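Local coordinates for protein dihydroxyacetone kinase (PDB 1UN8) that phosphorylates dihydroxyacetone with ATP, using a divalent metal ion, and carries a tightly bound phospholipid in its C-terminal helical barrel, at residues 39-44 / 64-69. Numbering follows the deposited sequence.
Sequences RIVVRR and AHVGFI
V41 meets V66 and I69 where a sheet strand of the DhaK domain is packed by the loop that follows strand 52-59. The strand, 40-43, belongs to a mixed six-stranded sheet, between strands 29-32 and 76-80. The loop 64-69 holds a short 3-10 segment at V66 and G67 and lies on one face of that sheet. No hydrogen bond joins the two segments; the contact is apolar.

V41 points its CB toward the loop and offers both methyls. The side chains of V41 and V66 cross at about a right angle. V41 CG2 reaches V66 CG2 at 3.9 Å, and V41 CG1 lies 4.1 Å from V66 CG1. I69 comes to V41 more obliquely. Its CG1 stands anti to the carbonyl carbon, beside the backbone N (chi1 -75°), and the chain runs on extended (chi2 170°). This brings I69 CD1 to V41 CG1 at 3.6 Å. The other branch of I69 is turned along the strand to R43, where I69 CG2 sits 3.8 Å from R43 CB. I69 thus spans two alternate strand residues, one with each branch.

R43 takes part through its aliphatic base; its guanidinium is engaged elsewhere, with NH1 in a salt bridge to E167. I40 and V42 point away from the loop; I40 packs on T93 and A94 and V42 on V98, all of helix 88-98, and V42 also on V339 of the second subunit. I69 also touches L29 and A77 on the flanking strands. V66 lies near the substrate site, its side chain about 7 Å from that of S59. The loop is held in its turn by a backbone hydrogen bond from F68 N to H65 O. Beside the methyl contact, I69 CD1 also rests 3.6 Å from the backbone oxygen V41 O.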
ATOM      1  N   ARG A  39      17.428 -18.532  -1.659  1.00 51.35           N
ATOM      2  CA  ARG A  39      16.467 -17.932  -0.743  1.00 50.31           C
ATOM      3  C   ARG A  39      15.102 -18.598  -0.832  1.00 49.37           C
ATOM      4  O   ARG A  39      14.231 -18.175  -1.590  1.00 49.32           O
ATOM      5  CB  ARG A  39      16.383 -16.424  -1.025  1.00 50.90           C
ATOM      6  CG  ARG A  39      17.453 -15.632  -0.265  1.00 53.45           C
ATOM      7  CD  ARG A  39      17.805 -14.309  -0.916  1.00 55.90           C
ATOM      8  NE  ARG A  39      18.290 -14.540  -2.270  1.00 59.48           N
ATOM      9  CZ  ARG A  39      19.246 -13.834  -2.863  1.00 59.91           C
ATOM     10  NH1 ARG A  39      19.847 -12.835  -2.230  1.00 58.89           N
ATOM     11  NH2 ARG A  39      19.599 -14.136  -4.103  1.00 61.77           N
ATOM     12  N   ILE A  40      14.932 -19.644  -0.031  1.00 48.17           N
ATOM     13  CA  ILE A  40      13.699 -20.409  -0.001  1.00 47.74           C
ATOM     14  C   ILE A  40      12.948 -20.306   1.316  1.00 48.64           C
ATOM     15  O   ILE A  40      13.529 -20.436   2.394  1.00 48.96           O
ATOM     16  CB  ILE A  40      13.978 -21.897  -0.244  1.00 48.05           C
ATOM     17  CG1 ILE A  40      14.852 -22.061  -1.490  1.00 48.98           C
ATOM     18  CG2 ILE A  40      12.660 -22.646  -0.359  1.00 45.51           C
ATOM     19  CD1 ILE A  40      14.751 -23.451  -2.142  1.00 51.62           C
ATOM     20  N   VAL A  41      11.648 -20.068   1.221  1.00 49.26           N
ATOM     21  CA  VAL A  41      10.812 -19.988   2.401  1.00 50.41           C
ATOM     22  C   VAL A  41       9.881 -21.158   2.266  1.00 52.74           C
ATOM     23  O   VAL A  41       9.346 -21.409   1.189  1.00 53.13           O
ATOM     24  CB  VAL A  41       9.971 -18.717   2.455  1.00 50.03           C
ATOM     25  CG1 VAL A  41       8.956 -18.817   3.597  1.00 48.19           C
ATOM     26  CG2 VAL A  41      10.874 -17.520   2.665  1.00 50.03           C
ATOM     27  N   VAL A  42       9.693 -21.884   3.356  1.00 54.63           N
ATOM     28  CA  VAL A  42       8.832 -23.049   3.323  1.00 56.23           C
ATOM     29  C   VAL A  42       7.909 -23.063   4.524  1.00 56.80           C
ATOM     30  O   VAL A  42       8.173 -22.395   5.518  1.00 57.66           O
ATOM     31  CB  VAL A  42       9.667 -24.339   3.315  1.00 55.86           C
ATOM     32  CG1 VAL A  42      10.157 -24.656   4.722  1.00 55.30           C
ATOM     33  CG2 VAL A  42       8.844 -25.466   2.750  1.00 56.94           C
ATOM     34  N   ARG A  43       6.827 -23.821   4.430  1.00 57.64           N
ATOM     35  CA  ARG A  43       5.878 -23.907   5.526  1.00 59.61           C
ATOM     36  C   ARG A  43       6.323 -24.930   6.561  1.00 61.43           C
ATOM     37  O   ARG A  43       6.992 -25.906   6.227  1.00 61.39           O
ATOM     38  CB  ARG A  43       4.499 -24.273   4.992  1.00 58.52           C
ATOM     39  CG  ARG A  43       4.501 -25.469   4.086  1.00 58.72           C
ATOM     40  CD  ARG A  43       3.166 -25.625   3.378  1.00 60.04           C
ATOM     41  NE  ARG A  43       2.088 -26.007   4.286  1.00 60.52           N
ATOM     42  CZ  ARG A  43       0.869 -26.367   3.892  1.00 61.46           C
ATOM     43  NH1 ARG A  43       0.571 -26.392   2.593  1.00 61.25           N
ATOM     44  NH2 ARG A  43      -0.050 -26.712   4.790  1.00 59.88           N
ATOM     45  N   ARG A  44       5.960 -24.686   7.818  1.00 63.80           N
ATOM     46  CA  ARG A  44       6.310 -25.581   8.915  1.00 65.65           C
ATOM     47  C   ARG A  44       5.308 -26.737   8.980  1.00 66.44           C
ATOM     48  O   ARG A  44       5.526 -27.732   9.666  1.00 66.08           O
ATOM     49  CB  ARG A  44       6.339 -24.788  10.223  1.00 66.09           C
ATOM     50  CG  ARG A  44       7.495 -23.804  10.287  1.00 66.45           C
ATOM     51  CD  ARG A  44       7.061 -22.458  10.823  1.00 68.23           C
ATOM     52  NE  ARG A  44       6.723 -22.501  12.243  1.00 70.51           N
ATOM     53  CZ  ARG A  44       7.609 -22.696  13.215  1.00 70.83           C
ATOM     54  NH1 ARG A  44       8.891 -22.868  12.920  1.00 71.52           N
ATOM     55  NH2 ARG A  44       7.212 -22.717  14.478  1.00 69.72           N
ATOM     56  N   ALA A  64       3.561 -11.474  -2.731  1.00 20.37           N
ATOM     57  CA  ALA A  64       3.790 -12.691  -3.517  1.00 19.44           C
ATOM     58  C   ALA A  64       5.272 -12.983  -3.430  1.00 19.22           C
ATOM     59  O   ALA A  64       6.061 -12.055  -3.503  1.00 21.24           O
ATOM     60  CB  ALA A  64       3.396 -12.467  -4.964  1.00 19.43           C
ATOM     61  N   HIS A  65       5.664 -14.242  -3.269  1.00 18.14           N
ATOM     62  CA  HIS A  65       4.738 -15.369  -3.153  1.00 17.53           C
ATOM     63  C   HIS A  65       4.746 -15.924  -1.745  1.00 17.77           C
ATOM     64  O   HIS A  65       3.918 -16.768  -1.389  1.00 20.10           O
ATOM     65  CB  HIS A  65       5.117 -16.483  -4.142  1.00 16.45           C
ATOM     66  CG  HIS A  65       4.945 -16.090  -5.577  1.00 16.96           C
ATOM     67  ND1 HIS A  65       3.768 -16.281  -6.262  1.00 13.56           N
ATOM     68  CD2 HIS A  65       5.802 -15.510  -6.453  1.00 14.32           C
ATOM     69  CE1 HIS A  65       3.907 -15.841  -7.503  1.00 18.93           C
ATOM     70  NE2 HIS A  65       5.134 -15.366  -7.643  1.00 16.82           N
ATOM     71  N   VAL A  66       5.692 -15.448  -0.940  1.00 18.16           N
ATOM     72  CA  VAL A  66       5.817 -15.887   0.449  1.00 17.42           C
ATOM     73  C   VAL A  66       4.513 -15.690   1.241  1.00 18.13           C
ATOM     74  O   VAL A  66       4.198 -16.469   2.128  1.00 20.90           O
ATOM     75  CB  VAL A  66       6.957 -15.129   1.148  1.00 17.27           C
ATOM     76  CG1 VAL A  66       6.953 -15.416   2.613  1.00 12.64           C
ATOM     77  CG2 VAL A  66       8.313 -15.456   0.515  1.00 16.33           C
ATOM     78  N   GLY A  67       3.761 -14.641   0.911  1.00 19.98           N
ATOM     79  CA  GLY A  67       2.505 -14.327   1.574  1.00 17.69           C
ATOM     80  C   GLY A  67       1.393 -15.306   1.241  1.00 19.24           C
ATOM     81  O   GLY A  67       0.306 -15.284   1.851  1.00 20.88           O
ATOM     82  N   PHE A  68       1.645 -16.180   0.275  1.00 16.63           N
ATOM     83  CA  PHE A  68       0.660 -17.201  -0.052  1.00 18.25           C
ATOM     84  C   PHE A  68       1.155 -18.613   0.196  1.00 15.33           C
ATOM     85  O   PHE A  68       0.737 -19.566  -0.457  1.00 18.61           O
ATOM     86  CB  PHE A  68       0.077 -16.954  -1.439  1.00 12.86           C
ATOM     87  CG  PHE A  68      -0.355 -15.547  -1.611  1.00 16.87           C
ATOM     88  CD1 PHE A  68       0.432 -14.652  -2.342  1.00 17.61           C
ATOM     89  CD2 PHE A  68      -1.535 -15.097  -1.036  1.00 11.90           C
ATOM     90  CE1 PHE A  68       0.058 -13.333  -2.513  1.00 16.33           C
ATOM     91  CE2 PHE A  68      -1.914 -13.793  -1.197  1.00 22.13           C
ATOM     92  CZ  PHE A  68      -1.096 -12.887  -1.960  1.00 16.77           C
ATOM     93  N   ILE A  69       2.062 -18.727   1.154  1.00 15.99           N
ATOM     94  CA  ILE A  69       2.586 -20.023   1.576  1.00 17.35           C
ATOM     95  C   ILE A  69       1.745 -20.435   2.793  1.00 16.36           C
ATOM     96  O   ILE A  69       1.506 -19.625   3.693  1.00 18.07           O
ATOM     97  CB  ILE A  69       4.075 -19.907   1.985  1.00 16.75           C
ATOM     98  CG1 ILE A  69       4.968 -19.774   0.760  1.00 12.14           C
ATOM     99  CG2 ILE A  69       4.502 -21.105   2.853  1.00 14.53           C
ATOM    100  CD1 ILE A  69       6.386 -19.412   1.116  1.00 14.53           C
TER